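PDB 6AF0: Ctr9 protein from Myceliophthora thermophila, which probably binds RNA polymerase II complexes as a Paf1-complex subunit, and is represented here by its long, helical tetratricopeptide-repeat part. Local coordinates for residues Asp613-Leu623 / Glu647-Phe655. Sequence-based numbering, arbitrary orientation.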
# COMPACT_ATOMS: atom_id res chain seq x y z
N ASP A 613 18.90 -31.89 3.77
CA ASP A 613 17.69 -31.72 4.58
C ASP A 613 16.81 -32.98 4.47
O ASP A 613 16.17 -33.40 5.43
CB ASP A 613 16.91 -30.44 4.18
CG ASP A 613 17.47 -29.15 4.86
OD1 ASP A 613 18.37 -29.22 5.74
OD2 ASP A 613 17.01 -28.03 4.52
N ALA A 614 16.82 -33.60 3.29
CA ALA A 614 16.11 -34.86 3.11
C ALA A 614 16.65 -35.94 4.03
O ALA A 614 15.90 -36.56 4.76
CB ALA A 614 16.17 -35.32 1.68
N ARG A 615 17.95 -36.16 4.00
CA ARG A 615 18.52 -37.22 4.82
C ARG A 615 18.49 -36.87 6.31
O ARG A 615 18.43 -37.76 7.14
CB ARG A 615 19.93 -37.58 4.38
CG ARG A 615 20.59 -38.62 5.28
CD ARG A 615 21.80 -39.31 4.66
NE ARG A 615 21.59 -39.60 3.25
CZ ARG A 615 22.53 -39.54 2.31
NH1 ARG A 615 23.79 -39.21 2.61
NH2 ARG A 615 22.22 -39.82 1.05
N THR A 616 18.53 -35.57 6.62
CA THR A 616 18.36 -35.11 8.01
C THR A 616 16.99 -35.51 8.55
O THR A 616 16.88 -36.01 9.67
CB THR A 616 18.52 -33.59 8.14
OG1 THR A 616 19.69 -33.12 7.43
CG2 THR A 616 18.60 -33.21 9.61
N ARG A 617 15.94 -35.30 7.75
CA ARG A 617 14.59 -35.81 8.08
C ARG A 617 14.58 -37.33 8.14
O ARG A 617 13.94 -37.91 9.00
CB ARG A 617 13.52 -35.31 7.09
CG ARG A 617 13.23 -33.81 7.20
CD ARG A 617 12.96 -33.34 8.63
NE ARG A 617 11.95 -34.14 9.30
CZ ARG A 617 11.40 -33.85 10.48
NH1 ARG A 617 11.74 -32.76 11.15
NH2 ARG A 617 10.49 -34.64 11.01
N LEU A 618 15.30 -37.97 7.24
CA LEU A 618 15.40 -39.43 7.28
C LEU A 618 15.99 -39.85 8.61
O LEU A 618 15.48 -40.74 9.25
CB LEU A 618 16.23 -39.97 6.11
CG LEU A 618 15.45 -40.17 4.80
CD1 LEU A 618 16.41 -40.52 3.67
CD2 LEU A 618 14.36 -41.23 4.91
N ALA A 619 17.04 -39.17 9.04
CA ALA A 619 17.74 -39.55 10.26
C ALA A 619 16.89 -39.32 11.51
O ALA A 619 17.04 -40.02 12.53
CB ALA A 619 19.06 -38.80 10.36
N TYR A 620 16.00 -38.34 11.44
CA TYR A 620 15.10 -38.10 12.55
C TYR A 620 14.03 -39.20 12.53
O TYR A 620 13.75 -39.84 13.56
CB TYR A 620 14.50 -36.68 12.49
CG TYR A 620 13.32 -36.51 13.42
CD1 TYR A 620 13.50 -36.44 14.80
CD2 TYR A 620 12.03 -36.49 12.92
CE1 TYR A 620 12.42 -36.32 15.65
CE2 TYR A 620 10.94 -36.36 13.75
CZ TYR A 620 11.13 -36.27 15.11
OH TYR A 620 10.01 -36.15 15.91
N ILE A 621 13.45 -39.43 11.34
CA ILE A 621 12.47 -40.52 11.14
C ILE A 621 13.05 -41.81 11.75
O ILE A 621 12.37 -42.60 12.42
CB ILE A 621 12.15 -40.74 9.64
CG1 ILE A 621 11.15 -39.72 9.10
CG2 ILE A 621 11.60 -42.14 9.41
CD1 ILE A 621 10.94 -39.79 7.60
N LYS A 622 14.35 -41.99 11.50
CA LYS A 622 15.12 -43.11 12.06
C LYS A 622 15.35 -43.01 13.55
O LYS A 622 15.23 -44.02 14.26
CB LYS A 622 16.49 -43.16 11.39
CG LYS A 622 16.45 -43.59 9.95
CD LYS A 622 16.30 -45.09 9.84
CE LYS A 622 16.11 -45.52 8.39
NZ LYS A 622 14.91 -46.39 8.27
N LEU A 623 15.70 -41.83 14.03
CA LEU A 623 15.94 -41.68 15.45
C LEU A 623 14.71 -42.07 16.26
O LEU A 623 14.88 -42.66 17.32
CB LEU A 623 16.43 -40.28 15.82
CG LEU A 623 17.90 -40.25 16.24
CD1 LEU A 623 18.33 -38.86 16.72
CD2 LEU A 623 18.15 -41.25 17.35
N GLU A 647 21.28 -27.13 10.78
CA GLU A 647 20.10 -27.97 11.04
C GLU A 647 20.55 -29.36 11.47
O GLU A 647 20.16 -29.85 12.51
CB GLU A 647 19.20 -28.06 9.82
CG GLU A 647 18.53 -26.75 9.45
CD GLU A 647 17.61 -26.23 10.54
OE1 GLU A 647 16.84 -27.03 11.10
OE2 GLU A 647 17.64 -25.02 10.83
N VAL A 648 21.39 -29.97 10.65
CA VAL A 648 21.96 -31.28 10.97
C VAL A 648 22.61 -31.24 12.34
O VAL A 648 22.51 -32.17 13.15
CB VAL A 648 23.03 -31.69 9.94
CG1 VAL A 648 23.80 -32.91 10.42
CG2 VAL A 648 22.40 -31.97 8.58
N ARG A 649 23.29 -30.13 12.58
CA ARG A 649 23.95 -29.95 13.83
C ARG A 649 22.89 -30.07 14.92
O ARG A 649 22.91 -31.01 15.72
CB ARG A 649 24.64 -28.60 13.87
CG ARG A 649 25.80 -28.44 12.89
CD ARG A 649 27.07 -29.13 13.34
NE ARG A 649 27.87 -28.32 14.26
CZ ARG A 649 28.93 -28.77 14.93
NH1 ARG A 649 29.34 -30.03 14.78
NH2 ARG A 649 29.59 -27.98 15.75
N GLY A 650 21.92 -29.16 14.88
CA GLY A 650 20.86 -29.11 15.88
C GLY A 650 20.30 -30.48 16.20
O GLY A 650 20.13 -30.82 17.38
N LEU A 651 20.04 -31.26 15.15
CA LEU A 651 19.51 -32.60 15.30
C LEU A 651 20.44 -33.49 16.13
O LEU A 651 20.01 -34.22 17.04
CB LEU A 651 19.25 -33.25 13.94
CG LEU A 651 18.73 -34.68 14.07
CD1 LEU A 651 17.43 -34.76 14.86
CD2 LEU A 651 18.53 -35.32 12.71
N TYR A 652 21.72 -33.42 15.81
CA TYR A 652 22.72 -34.17 16.54
C TYR A 652 22.76 -33.75 18.01
O TYR A 652 22.83 -34.58 18.89
CB TYR A 652 24.11 -34.01 15.91
CG TYR A 652 25.13 -35.03 16.41
CD1 TYR A 652 25.02 -36.37 16.08
CD2 TYR A 652 26.20 -34.63 17.22
CE1 TYR A 652 25.94 -37.30 16.54
CE2 TYR A 652 27.12 -35.55 17.69
CZ TYR A 652 26.99 -36.88 17.35
OH TYR A 652 27.93 -37.79 17.81
N GLY A 653 22.70 -32.45 18.25
CA GLY A 653 22.63 -31.96 19.62
C GLY A 653 21.37 -32.44 20.33
O GLY A 653 21.41 -32.81 21.51
N TRP A 654 20.25 -32.44 19.61
CA TRP A 654 18.99 -32.94 20.15
C TRP A 654 19.14 -34.38 20.55
O TRP A 654 18.66 -34.79 21.60
CB TRP A 654 17.90 -32.83 19.11
CG TRP A 654 16.60 -33.40 19.54
CD1 TRP A 654 15.65 -32.80 20.29
CD2 TRP A 654 16.09 -34.69 19.21
NE1 TRP A 654 14.57 -33.63 20.46
CE2 TRP A 654 14.82 -34.81 19.81
CE3 TRP A 654 16.58 -35.76 18.46
CZ2 TRP A 654 14.03 -35.95 19.68
CZ3 TRP A 654 15.78 -36.90 18.33
CH2 TRP A 654 14.52 -36.98 18.94
N PHE A 655 19.78 -35.16 19.70
CA PHE A 655 20.16 -36.54 19.98
C PHE A 655 21.02 -36.72 21.23
O PHE A 655 20.82 -37.67 21.98
CB PHE A 655 20.94 -37.08 18.80
CG PHE A 655 21.51 -38.44 19.01
CD1 PHE A 655 20.73 -39.46 19.55
CD2 PHE A 655 22.81 -38.73 18.64
CE1 PHE A 655 21.25 -40.72 19.73
CE2 PHE A 655 23.33 -40.00 18.82
CZ PHE A 655 22.55 -40.99 19.35
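Leu651 and Thr616 slide past each other in opposite directions between two nearly parallel helices, whose axes lie 10.3 Å apart at 12°, an example consistent with the packing of every second helix in a TPR-like superhelix. With CG anti to its backbone N (chi1 178°), Leu651 carries CD2 to within 3.5 Å of Thr616 O and also against Thr616 CG2 and Ala619 CB, while its CD1 lies beside Tyr620 CB. Leu623 answers from the other helix: its CD1 meets Trp654 CZ3 at 3.6 Å, in the plane of the indole at its edge, and both methyls bear on Phe655. Beside it, Tyr620 turns an edge toward the face of Trp654 in an offset T-shaped pair, the six-membered rings 5.7 Å apart between centroids and their planes at 66°. No hydrogen bond crosses the interface; Thr616 OG1, next to Val648 CG2, bonds back to Thr612 O.

The backbones stay close here, Thr616 CA lying 6.0 Å from Val648 CA, but at the outer edge the side chains meet loosely, Asp613 OD1 coming only to 4.3 Å from Glu647 CB. Each of these acids is instead salt-bridged to a basic side chain of another protein's chain, which probably offsets their like charges. Helix 630-641, between the pair in sequence, touches both, while helices 573-591 and 594-607 flank segment 613-623 and helix 673-684 packs on Arg649.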